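Local structure of alpha-galactosidase 1 (Saccharomyces cerevisiae, 3LRM) at residues Met32-Trp37 and Leu290-Asn295; Val143-Tyr148 and Phe182-Asn187. The protein hydrolyses terminal, non-reducing alpha-D-galactose residues from alpha-D-galactosides, including galactose oligosaccharides, galactomannans and galactolipids. The protein carries 2 engineered substitutions. One frame throughout, in Å; residues are numbered along the deposited sequence.

Overall arrangement
From the N terminus, the chain enters the barrel on strand 32-35. It then runs through strands 68-70 and 109-115 to strand 145-149. Contact 2 pairs this strand with strand 182-185 after a loop of 33 residues that includes helix 160-176. The chain goes on through strands 203-205 and 258-260. Strand 290-292 then returns to strand 32-35 in contact 1, closing a loop of 252 residues with contact 2 wholly within it. Contact 1 joins the first and last strands of the eight-stranded barrel, and contact 2 joins two successive ones. They meet inside the barrel, where Ile291 packs near Tyr145, and both touch the bound galactose.

Contact 1. Residues Met32-Trp37 and Leu290-Asn295; sequences MGWDNW and LIIGAN. With GLA (alpha-D-galactopyranose), chain K; FRU (beta-D-fructofuranose), chain B.
Trp34 meets 290-295 with the pyrrole side of its indole. Its NE1 donates to Ala294 O at 3.0 Å; Ala294 O lies in the ring plane, and NE1 comes at it nearly along the C=O axis. A chi1 of 174° sets CG anti to the backbone N and turns the CD1 edge to Ile292, with Trp34 CD1 3.6 Å from Ile292 CG2. On the same face of the sheet Met32 and Leu290 run side by side, pointing the same way, with Met32 CG 4.1 Å from Leu290 CB. Backbone hydrogen bonds hold the parallel strands in this register: Gly33 N to Leu290 O, Ile292 N to Gly33 O (2.7 Å) and Asp35 N to Ile292 O. This pairing of the first and eighth strands closes the TIM barrel of this GH27 enzyme. The Trp34 side faces outward, onto helix 46-58. Ile291 lies on the other face, and its CG2 packs 3.8 Å from Asp35 CB. Asp35 OD1 accepts from Trp37 N, a capping bond at the turn into helix 37-40. Its OD2 lies close to Asp72 and makes a long, weak ion pair with Lys147, which probably eases the like charges of the two acids. Where the strands end, a water donates to both Asp35 O and Gly293 O. Trp37 lays one ring face against the galactose, with C6 of the sugar 3.6 Å above the plane and the fructose O1 at the ring edge.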
ATOM      1  N   MET A  32      -6.041  -9.298  33.124  1.00 38.41           N
ATOM      2  CA  MET A  32      -7.275  -8.647  33.519  1.00 38.50           C
ATOM      3  C   MET A  32      -6.963  -7.578  34.553  1.00 38.64           C
ATOM      4  O   MET A  32      -6.005  -7.712  35.314  1.00 38.72           O
ATOM      5  CB  MET A  32      -8.250  -9.662  34.107  1.00 38.53           C
ATOM      6  CG  MET A  32      -8.675 -10.758  33.155  1.00 38.42           C
ATOM      7  SD  MET A  32      -9.708 -11.988  33.954  1.00 38.83           S
ATOM      8  CE  MET A  32     -11.085 -10.986  34.530  1.00 38.84           C
ATOM      9  N   GLY A  33      -7.773  -6.522  34.585  1.00 38.71           N
ATOM     10  CA  GLY A  33      -7.526  -5.415  35.496  1.00 38.77           C
ATOM     11  C   GLY A  33      -8.260  -4.132  35.167  1.00 38.96           C
ATOM     12  O   GLY A  33      -9.397  -4.160  34.688  1.00 38.85           O
ATOM     13  N   TRP A  34      -7.598  -3.004  35.429  1.00 39.10           N
ATOM     14  CA  TRP A  34      -8.229  -1.688  35.345  1.00 39.33           C
ATOM     15  C   TRP A  34      -7.229  -0.595  34.955  1.00 39.63           C
ATOM     16  O   TRP A  34      -6.052  -0.661  35.308  1.00 39.63           O
ATOM     17  CB  TRP A  34      -8.911  -1.354  36.681  1.00 39.21           C
ATOM     18  CG  TRP A  34      -9.468   0.032  36.762  1.00 39.07           C
ATOM     19  CD1 TRP A  34     -10.696   0.454  36.330  1.00 38.63           C
ATOM     20  CD2 TRP A  34      -8.813   1.188  37.297  1.00 38.65           C
ATOM     21  NE1 TRP A  34     -10.846   1.801  36.569  1.00 38.22           N
ATOM     22  CE2 TRP A  34      -9.703   2.276  37.159  1.00 38.49           C
ATOM     23  CE3 TRP A  34      -7.561   1.407  37.876  1.00 38.82           C
ATOM     24  CZ2 TRP A  34      -9.382   3.562  37.583  1.00 38.84           C
ATOM     25  CZ3 TRP A  34      -7.243   2.686  38.297  1.00 39.55           C
ATOM     26  CH2 TRP A  34      -8.152   3.747  38.150  1.00 39.07           C
ATOM     27  N   ASP A  35      -7.723   0.408  34.232  1.00 40.09           N
ATOM     28  CA  ASP A  35      -6.924   1.545  33.792  1.00 40.70           C
ATOM     29  C   ASP A  35      -7.722   2.839  33.967  1.00 41.26           C
ATOM     30  O   ASP A  35      -8.919   2.883  33.686  1.00 41.33           O
ATOM     31  CB  ASP A  35      -6.513   1.352  32.328  1.00 40.63           C
ATOM     32  CG  ASP A  35      -5.493   2.364  31.865  1.00 40.46           C
ATOM     33  OD1 ASP A  35      -5.820   3.566  31.817  1.00 40.25           O
ATOM     34  OD2 ASP A  35      -4.363   1.952  31.529  1.00 40.75           O
ATOM     35  N   ASN A  36      -7.048   3.890  34.419  1.00 42.04           N
ATOM     36  CA  ASN A  36      -7.695   5.177  34.721  1.00 42.95           C
ATOM     37  C   ASN A  36      -8.007   6.085  33.516  1.00 43.62           C
ATOM     38  O   ASN A  36      -8.745   7.073  33.647  1.00 43.75           O
ATOM     39  CB  ASN A  36      -6.839   5.954  35.716  1.00 42.95           C
ATOM     40  CG  ASN A  36      -5.406   6.110  35.247  1.00 43.58           C
ATOM     41  OD1 ASN A  36      -5.054   7.103  34.603  1.00 44.45           O
ATOM     42  ND2 ASN A  36      -4.579   5.112  35.535  1.00 43.51           N
ATOM     43  N   TRP A  37      -7.447   5.755  32.352  1.00 44.35           N
ATOM     44  CA  TRP A  37      -7.532   6.631  31.179  1.00 45.06           C
ATOM     45  C   TRP A  37      -8.962   6.943  30.708  1.00 45.52           C
ATOM     46  O   TRP A  37      -9.361   8.113  30.698  1.00 45.81           O
ATOM     47  CB  TRP A  37      -6.688   6.095  30.010  1.00 45.04           C
ATOM     48  CG  TRP A  37      -6.540   7.107  28.917  1.00 45.64           C
ATOM     49  CD1 TRP A  37      -7.062   7.037  27.646  1.00 45.96           C
ATOM     50  CD2 TRP A  37      -5.854   8.364  29.000  1.00 45.75           C
ATOM     51  NE1 TRP A  37      -6.727   8.170  26.934  1.00 45.58           N
ATOM     52  CE2 TRP A  37      -5.987   8.998  27.740  1.00 45.92           C
ATOM     53  CE3 TRP A  37      -5.129   9.010  30.012  1.00 45.80           C
ATOM     54  CZ2 TRP A  37      -5.427  10.255  27.471  1.00 46.12           C
ATOM     55  CZ3 TRP A  37      -4.569  10.263  29.743  1.00 46.00           C
ATOM     56  CH2 TRP A  37      -4.723  10.869  28.482  1.00 46.03           C
ATOM     57  N   LEU A 290      -8.868  -8.202  29.240  1.00 37.55           N
ATOM     58  CA  LEU A 290     -10.078  -7.626  29.790  1.00 37.92           C
ATOM     59  C   LEU A 290      -9.699  -6.574  30.828  1.00 38.29           C
ATOM     60  O   LEU A 290      -9.433  -6.899  31.989  1.00 38.66           O
ATOM     61  CB  LEU A 290     -10.973  -8.715  30.396  1.00 37.90           C
ATOM     62  CG  LEU A 290     -11.427  -9.873  29.504  1.00 37.77           C
ATOM     63  CD1 LEU A 290     -12.274 -10.843  30.305  1.00 37.71           C
ATOM     64  CD2 LEU A 290     -12.186  -9.388  28.270  1.00 37.52           C
ATOM     65  N   ILE A 291      -9.650  -5.314  30.400  1.00 38.47           N
ATOM     66  CA  ILE A 291      -9.242  -4.220  31.279  1.00 38.65           C
ATOM     67  C   ILE A 291     -10.380  -3.218  31.452  1.00 38.78           C
ATOM     68  O   ILE A 291     -10.855  -2.641  30.475  1.00 38.99           O
ATOM     69  CB  ILE A 291      -7.936  -3.534  30.772  1.00 38.67           C
ATOM     70  CG1 ILE A 291      -6.748  -4.497  30.915  1.00 38.64           C
ATOM     71  CG2 ILE A 291      -7.676  -2.204  31.513  1.00 38.32           C
ATOM     72  CD1 ILE A 291      -5.518  -4.118  30.113  1.00 38.67           C
ATOM     73  N   ILE A 292     -10.820  -3.034  32.694  1.00 38.82           N
ATOM     74  CA  ILE A 292     -11.916  -2.127  33.003  1.00 38.97           C
ATOM     75  C   ILE A 292     -11.501  -0.697  32.693  1.00 39.16           C
ATOM     76  O   ILE A 292     -10.472  -0.228  33.174  1.00 39.27           O
ATOM     77  CB  ILE A 292     -12.345  -2.239  34.484  1.00 38.95           C
ATOM     78  CG1 ILE A 292     -12.739  -3.679  34.819  1.00 39.00           C
ATOM     79  CG2 ILE A 292     -13.494  -1.279  34.792  1.00 38.78           C
ATOM     80  CD1 ILE A 292     -12.865  -3.970  36.299  1.00 39.00           C
ATOM     81  N   GLY A 293     -12.299  -0.017  31.876  1.00 39.32           N
ATOM     82  CA  GLY A 293     -12.072   1.391  31.576  1.00 39.63           C
ATOM     83  C   GLY A 293     -13.022   2.286  32.346  1.00 39.89           C
ATOM     84  O   GLY A 293     -12.848   3.509  32.375  1.00 39.95           O
ATOM     85  N   ALA A 294     -14.030   1.670  32.966  1.00 40.06           N
ATOM     86  CA  ALA A 294     -15.065   2.399  33.690  1.00 40.24           C
ATOM     87  C   ALA A 294     -14.559   2.974  35.005  1.00 40.54           C
ATOM     88  O   ALA A 294     -13.615   2.457  35.602  1.00 40.42           O
ATOM     89  CB  ALA A 294     -16.258   1.506  33.941  1.00 40.12           C
ATOM     90  N   ASN A 295     -15.190   4.064  35.433  1.00 40.95           N
ATOM     91  CA  ASN A 295     -15.043   4.568  36.779  1.00 41.33           C
ATOM     92  C   ASN A 295     -15.825   3.652  37.701  1.00 41.49           C
ATOM     93  O   ASN A 295     -17.058   3.673  37.708  1.00 41.57           O
ATOM     94  CB  ASN A 295     -15.575   6.001  36.864  1.00 41.60           C
ATOM     95  CG  ASN A 295     -15.507   6.582  38.280  1.00 42.05           C
ATOM     96  OD1 ASN A 295     -15.058   5.928  39.231  1.00 42.42           O
ATOM     97  ND2 ASN A 295     -15.951   7.827  38.414  1.00 42.41           N
TER
HETATM   98  C1  GLA K   3      -2.210   6.458  23.876  1.00 75.22           C
HETATM   99  C2  GLA K   3      -2.858   5.117  24.213  1.00 75.38           C
HETATM  100  C3  GLA K   3      -4.038   5.338  25.170  1.00 75.62           C
HETATM  101  C4  GLA K   3      -3.606   6.148  26.399  1.00 75.35           C
HETATM  102  C5  GLA K   3      -2.873   7.424  25.960  1.00 75.18           C
HETATM  103  C6  GLA K   3      -2.369   8.263  27.132  1.00 74.93           C
HETATM  104  O2  GLA K   3      -3.278   4.475  23.004  1.00 75.00           O
HETATM  105  O3  GLA K   3      -4.609   4.086  25.572  1.00 75.82           O
HETATM  106  O4  GLA K   3      -2.762   5.337  27.227  1.00 74.84           O
HETATM  107  O5  GLA K   3      -1.781   7.079  25.098  1.00 75.32           O
HETATM  108  O6  GLA K   3      -2.298   9.645  26.767  1.00 74.60           O
HETATM  109  C1  FRU B   2      -6.419  12.131  23.790  1.00 77.32           C
HETATM  110  C2  FRU B   2      -4.913  12.244  23.503  1.00 77.54           C
HETATM  111  C3  FRU B   2      -4.118  12.114  24.815  1.00 77.96           C
HETATM  112  C4  FRU B   2      -3.481  13.466  25.074  1.00 78.13           C
HETATM  113  C5  FRU B   2      -4.052  14.383  24.006  1.00 77.98           C
HETATM  114  C6  FRU B   2      -2.961  15.259  23.398  1.00 78.06           C
HETATM  115  O1  FRU B   2      -6.757  10.986  24.551  1.00 76.21           O
HETATM  116  O2  FRU B   2      -4.593  11.291  22.483  1.00 76.75           O
HETATM  117  O3  FRU B   2      -3.132  11.105  24.806  1.00 78.04           O
HETATM  118  O4  FRU B   2      -3.844  13.921  26.359  1.00 78.47           O
HETATM  119  O5  FRU B   2      -4.679  13.564  23.033  1.00 77.78           O
HETATM  120  O6  FRU B   2      -2.856  15.104  21.997  1.00 77.95           O
HETATM  121  O   HOH W   1     -10.954   4.483  33.742  1.00 26.45           O

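Contact 2. Residues Val143-Tyr148 and Phe182-Asn187; sequences VDYLKY and FYSLCN. With GLA (alpha-D-galactopyranose), chain K.
Lys147 and Cys186 approach each other at the sugar, with Lys147 CE 3.9 Å from Cys186 SG. The lysine chain is fully extended, with CG anti to the backbone N (chi1 177°) and no bend beyond it, and this carries NZ to the galactose. There NZ donates to O3 (2.9 Å) and to O4 (2.8 Å) of the sugar. The same NZ forms a salt bridge with Asp72, another substrate-binding residue, which probably helps to fix the ammonium group. Cys186 SG lies 3.5 Å from the galactose O2. Behind Lys147, on the same face of the sheet, come Ser184, Tyr145 and Phe182. The Tyr145 and Phe182 rings point the same way with planes at 18°, but they are slid apart and barely overlap. Tyr145 CE2 touches Phe182 CD1. Further along the ring, Tyr145 CZ lies 3.7 Å from Ser184 CB. A water in the Tyr145 ring plane lies 2.7 Å from Tyr145 OH and donates to Ser184 OG; Tyr145 OH is also hydrogen-bonded to Gln31 NE2. Replacing Tyr145 with a valine would probably leave Gln31 without its hydroxyl partner and the water held by Ser184 alone of this pair, and open a gap beside Phe182. On the other face, the Tyr148 and Tyr183 side chains cross obliquely, their ring planes at 44°, with Tyr183 CE1 3.7 Å from Tyr148 CB. Tyr183 OH is hydrogen-bonded to Tyr167 O. Backbone bonds alternate between the strands, from Phe182 N to Asp144 O at one end to Cys186 N to Tyr148 O at the other. The two strands and helix 160-176 form a beta-alpha-beta unit of the TIM barrel. Tyr148 and Tyr183 pack on Met170 of that helix, while strands 109-115 and 203-205 flank the pair.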
ATOM      1  N   VAL A 143       7.260  -2.652  40.092  1.00 42.47           N
ATOM      2  CA  VAL A 143       6.210  -2.662  39.068  1.00 42.18           C
ATOM      3  C   VAL A 143       6.099  -4.041  38.410  1.00 41.94           C
ATOM      4  O   VAL A 143       7.113  -4.696  38.158  1.00 42.09           O
ATOM      5  CB  VAL A 143       6.475  -1.551  38.006  1.00 42.19           C
ATOM      6  CG1 VAL A 143       5.632  -1.743  36.752  1.00 42.35           C
ATOM      7  CG2 VAL A 143       6.228  -0.171  38.600  1.00 41.98           C
ATOM      8  N   ASP A 144       4.867  -4.468  38.132  1.00 41.51           N
ATOM      9  CA  ASP A 144       4.590  -5.813  37.611  1.00 41.27           C
ATOM     10  C   ASP A 144       4.183  -5.841  36.139  1.00 41.07           C
ATOM     11  O   ASP A 144       4.116  -6.914  35.533  1.00 40.98           O
ATOM     12  CB  ASP A 144       3.472  -6.467  38.428  1.00 41.28           C
ATOM     13  CG  ASP A 144       3.699  -6.361  39.919  1.00 41.45           C
ATOM     14  OD1 ASP A 144       4.746  -6.834  40.401  1.00 41.63           O
ATOM     15  OD2 ASP A 144       2.822  -5.809  40.613  1.00 41.48           O
ATOM     16  N   TYR A 145       3.916  -4.659  35.581  1.00 40.72           N
ATOM     17  CA  TYR A 145       3.221  -4.510  34.306  1.00 40.39           C
ATOM     18  C   TYR A 145       3.596  -3.169  33.680  1.00 40.27           C
ATOM     19  O   TYR A 145       3.551  -2.131  34.347  1.00 40.21           O
ATOM     20  CB  TYR A 145       1.704  -4.580  34.555  1.00 40.38           C
ATOM     21  CG  TYR A 145       0.784  -4.525  33.348  1.00 40.21           C
ATOM     22  CD1 TYR A 145       0.488  -3.312  32.718  1.00 39.89           C
ATOM     23  CD2 TYR A 145       0.160  -5.678  32.875  1.00 39.97           C
ATOM     24  CE1 TYR A 145      -0.380  -3.261  31.620  1.00 39.51           C
ATOM     25  CE2 TYR A 145      -0.708  -5.638  31.786  1.00 39.57           C
ATOM     26  CZ  TYR A 145      -0.974  -4.431  31.163  1.00 39.62           C
ATOM     27  OH  TYR A 145      -1.834  -4.405  30.083  1.00 39.61           O
ATOM     28  N   LEU A 146       3.969  -3.194  32.401  1.00 39.93           N
ATOM     29  CA  LEU A 146       4.263  -1.961  31.673  1.00 39.57           C
ATOM     30  C   LEU A 146       3.446  -1.821  30.389  1.00 39.41           C
ATOM     31  O   LEU A 146       3.543  -2.654  29.482  1.00 39.23           O
ATOM     32  CB  LEU A 146       5.767  -1.836  31.377  1.00 39.52           C
ATOM     33  CG  LEU A 146       6.216  -0.600  30.584  1.00 39.32           C
ATOM     34  CD1 LEU A 146       6.084   0.662  31.428  1.00 39.70           C
ATOM     35  CD2 LEU A 146       7.634  -0.751  30.064  1.00 38.86           C
ATOM     36  N   LYS A 147       2.634  -0.766  30.334  1.00 39.14           N
ATOM     37  CA  LYS A 147       1.963  -0.373  29.101  1.00 38.98           C
ATOM     38  C   LYS A 147       2.891   0.588  28.358  1.00 38.84           C
ATOM     39  O   LYS A 147       3.214   1.666  28.868  1.00 38.84           O
ATOM     40  CB  LYS A 147       0.615   0.281  29.404  1.00 38.96           C
ATOM     41  CG  LYS A 147      -0.122   0.801  28.177  1.00 39.38           C
ATOM     42  CD  LYS A 147      -1.403   1.490  28.579  1.00 40.51           C
ATOM     43  CE  LYS A 147      -2.098   2.107  27.386  1.00 41.15           C
ATOM     44  NZ  LYS A 147      -3.418   2.688  27.778  1.00 41.31           N
ATOM     45  N   TYR A 148       3.316   0.194  27.161  1.00 38.55           N
ATOM     46  CA  TYR A 148       4.391   0.899  26.458  1.00 38.25           C
ATOM     47  C   TYR A 148       3.928   1.465  25.104  1.00 38.14           C
ATOM     48  O   TYR A 148       3.804   0.726  24.120  1.00 38.10           O
ATOM     49  CB  TYR A 148       5.596  -0.039  26.313  1.00 38.11           C
ATOM     50  CG  TYR A 148       6.919   0.649  26.095  1.00 38.01           C
ATOM     51  CD1 TYR A 148       7.293   1.752  26.856  1.00 38.04           C
ATOM     52  CD2 TYR A 148       7.808   0.184  25.135  1.00 38.04           C
ATOM     53  CE1 TYR A 148       8.512   2.378  26.654  1.00 38.16           C
ATOM     54  CE2 TYR A 148       9.023   0.798  24.924  1.00 38.09           C
ATOM     55  CZ  TYR A 148       9.376   1.888  25.688  1.00 38.53           C
ATOM     56  OH  TYR A 148      10.592   2.499  25.471  1.00 39.07           O
ATOM     57  N   PHE A 182       5.049  -7.893  33.176  1.00 39.70           N
ATOM     58  CA  PHE A 182       4.106  -8.117  32.086  1.00 39.34           C
ATOM     59  C   PHE A 182       4.242  -6.950  31.120  1.00 39.04           C
ATOM     60  O   PHE A 182       3.976  -5.801  31.480  1.00 38.99           O
ATOM     61  CB  PHE A 182       2.675  -8.214  32.624  1.00 39.31           C
ATOM     62  CG  PHE A 182       1.687  -8.795  31.651  1.00 39.50           C
ATOM     63  CD1 PHE A 182       1.304  -8.090  30.506  1.00 39.77           C
ATOM     64  CD2 PHE A 182       1.116 -10.044  31.889  1.00 39.35           C
ATOM     65  CE1 PHE A 182       0.373  -8.632  29.609  1.00 39.75           C
ATOM     66  CE2 PHE A 182       0.181 -10.592  30.998  1.00 39.24           C
ATOM     67  CZ  PHE A 182      -0.188  -9.889  29.859  1.00 39.30           C
ATOM     68  N   TYR A 183       4.675  -7.255  29.900  1.00 38.67           N
ATOM     69  CA  TYR A 183       5.036  -6.235  28.926  1.00 38.29           C
ATOM     70  C   TYR A 183       3.935  -6.075  27.889  1.00 38.32           C
ATOM     71  O   TYR A 183       3.707  -6.958  27.059  1.00 38.36           O
ATOM     72  CB  TYR A 183       6.381  -6.591  28.285  1.00 38.27           C
ATOM     73  CG  TYR A 183       6.978  -5.560  27.346  1.00 37.70           C
ATOM     74  CD1 TYR A 183       6.834  -4.193  27.572  1.00 37.37           C
ATOM     75  CD2 TYR A 183       7.733  -5.966  26.247  1.00 37.65           C
ATOM     76  CE1 TYR A 183       7.403  -3.260  26.706  1.00 37.38           C
ATOM     77  CE2 TYR A 183       8.306  -5.046  25.385  1.00 37.44           C
ATOM     78  CZ  TYR A 183       8.143  -3.699  25.619  1.00 37.59           C
ATOM     79  OH  TYR A 183       8.713  -2.798  24.754  1.00 37.13           O
ATOM     80  N   SER A 184       3.257  -4.935  27.958  1.00 38.12           N
ATOM     81  CA  SER A 184       2.106  -4.640  27.128  1.00 38.07           C
ATOM     82  C   SER A 184       2.450  -3.574  26.083  1.00 38.03           C
ATOM     83  O   SER A 184       2.666  -2.402  26.418  1.00 38.05           O
ATOM     84  CB  SER A 184       0.953  -4.173  28.019  1.00 38.14           C
ATOM     85  OG  SER A 184      -0.123  -3.651  27.265  1.00 38.40           O
ATOM     86  N   LEU A 185       2.499  -3.997  24.823  1.00 37.80           N
ATOM     87  CA  LEU A 185       2.763  -3.102  23.700  1.00 37.48           C
ATOM     88  C   LEU A 185       1.543  -2.264  23.342  1.00 37.32           C
ATOM     89  O   LEU A 185       0.412  -2.748  23.360  1.00 37.13           O
ATOM     90  CB  LEU A 185       3.213  -3.901  22.479  1.00 37.52           C
ATOM     91  CG  LEU A 185       4.704  -4.073  22.188  1.00 37.59           C
ATOM     92  CD1 LEU A 185       5.540  -4.227  23.442  1.00 37.57           C
ATOM     93  CD2 LEU A 185       4.908  -5.258  21.257  1.00 37.29           C
ATOM     94  N   CYS A 186       1.785  -1.001  23.018  1.00 37.19           N
ATOM     95  CA  CYS A 186       0.719  -0.082  22.659  1.00 37.17           C
ATOM     96  C   CYS A 186       1.130   0.725  21.421  1.00 37.04           C
ATOM     97  O   CYS A 186       1.223   1.950  21.467  1.00 37.01           O
ATOM     98  CB  CYS A 186       0.393   0.820  23.854  1.00 37.23           C
ATOM     99  SG  CYS A 186      -1.011   1.953  23.662  1.00 37.59           S
ATOM    100  N   ASN A 187       1.391   0.014  20.319  1.00 36.84           N
ATOM    101  CA  ASN A 187       1.762   0.645  19.050  1.00 36.55           C
ATOM    102  C   ASN A 187       0.632   0.634  18.010  1.00 36.51           C
ATOM    103  O   ASN A 187       0.832   0.990  16.847  1.00 36.56           O
ATOM    104  CB  ASN A 187       3.072   0.056  18.495  1.00 36.49           C
ATOM    105  CG  ASN A 187       2.858  -1.152  17.591  1.00 36.14           C
ATOM    106  OD1 ASN A 187       2.059  -2.040  17.882  1.00 35.44           O
ATOM    107  ND2 ASN A 187       3.593  -1.189  16.490  1.00 35.76           N
TER
HETATM  108  C1  GLA K   3      -2.210   6.458  23.876  1.00 75.22           C
HETATM  109  C2  GLA K   3      -2.858   5.117  24.213  1.00 75.38           C
HETATM  110  C3  GLA K   3      -4.038   5.338  25.170  1.00 75.62           C
HETATM  111  C4  GLA K   3      -3.606   6.148  26.399  1.00 75.35           C
HETATM  112  C5  GLA K   3      -2.873   7.424  25.960  1.00 75.18           C
HETATM  113  C6  GLA K   3      -2.369   8.263  27.132  1.00 74.93           C
HETATM  114  O2  GLA K   3      -3.278   4.475  23.004  1.00 75.00           O
HETATM  115  O3  GLA K   3      -4.609   4.086  25.572  1.00 75.82           O
HETATM  116  O4  GLA K   3      -2.762   5.337  27.227  1.00 74.84           O
HETATM  117  O5  GLA K   3      -1.781   7.079  25.098  1.00 75.32           O
HETATM  118  O6  GLA K   3      -2.298   9.645  26.767  1.00 74.60           O
HETATM  119  O   HOH W   2      -2.059  -2.255  28.546  1.00 26.87           O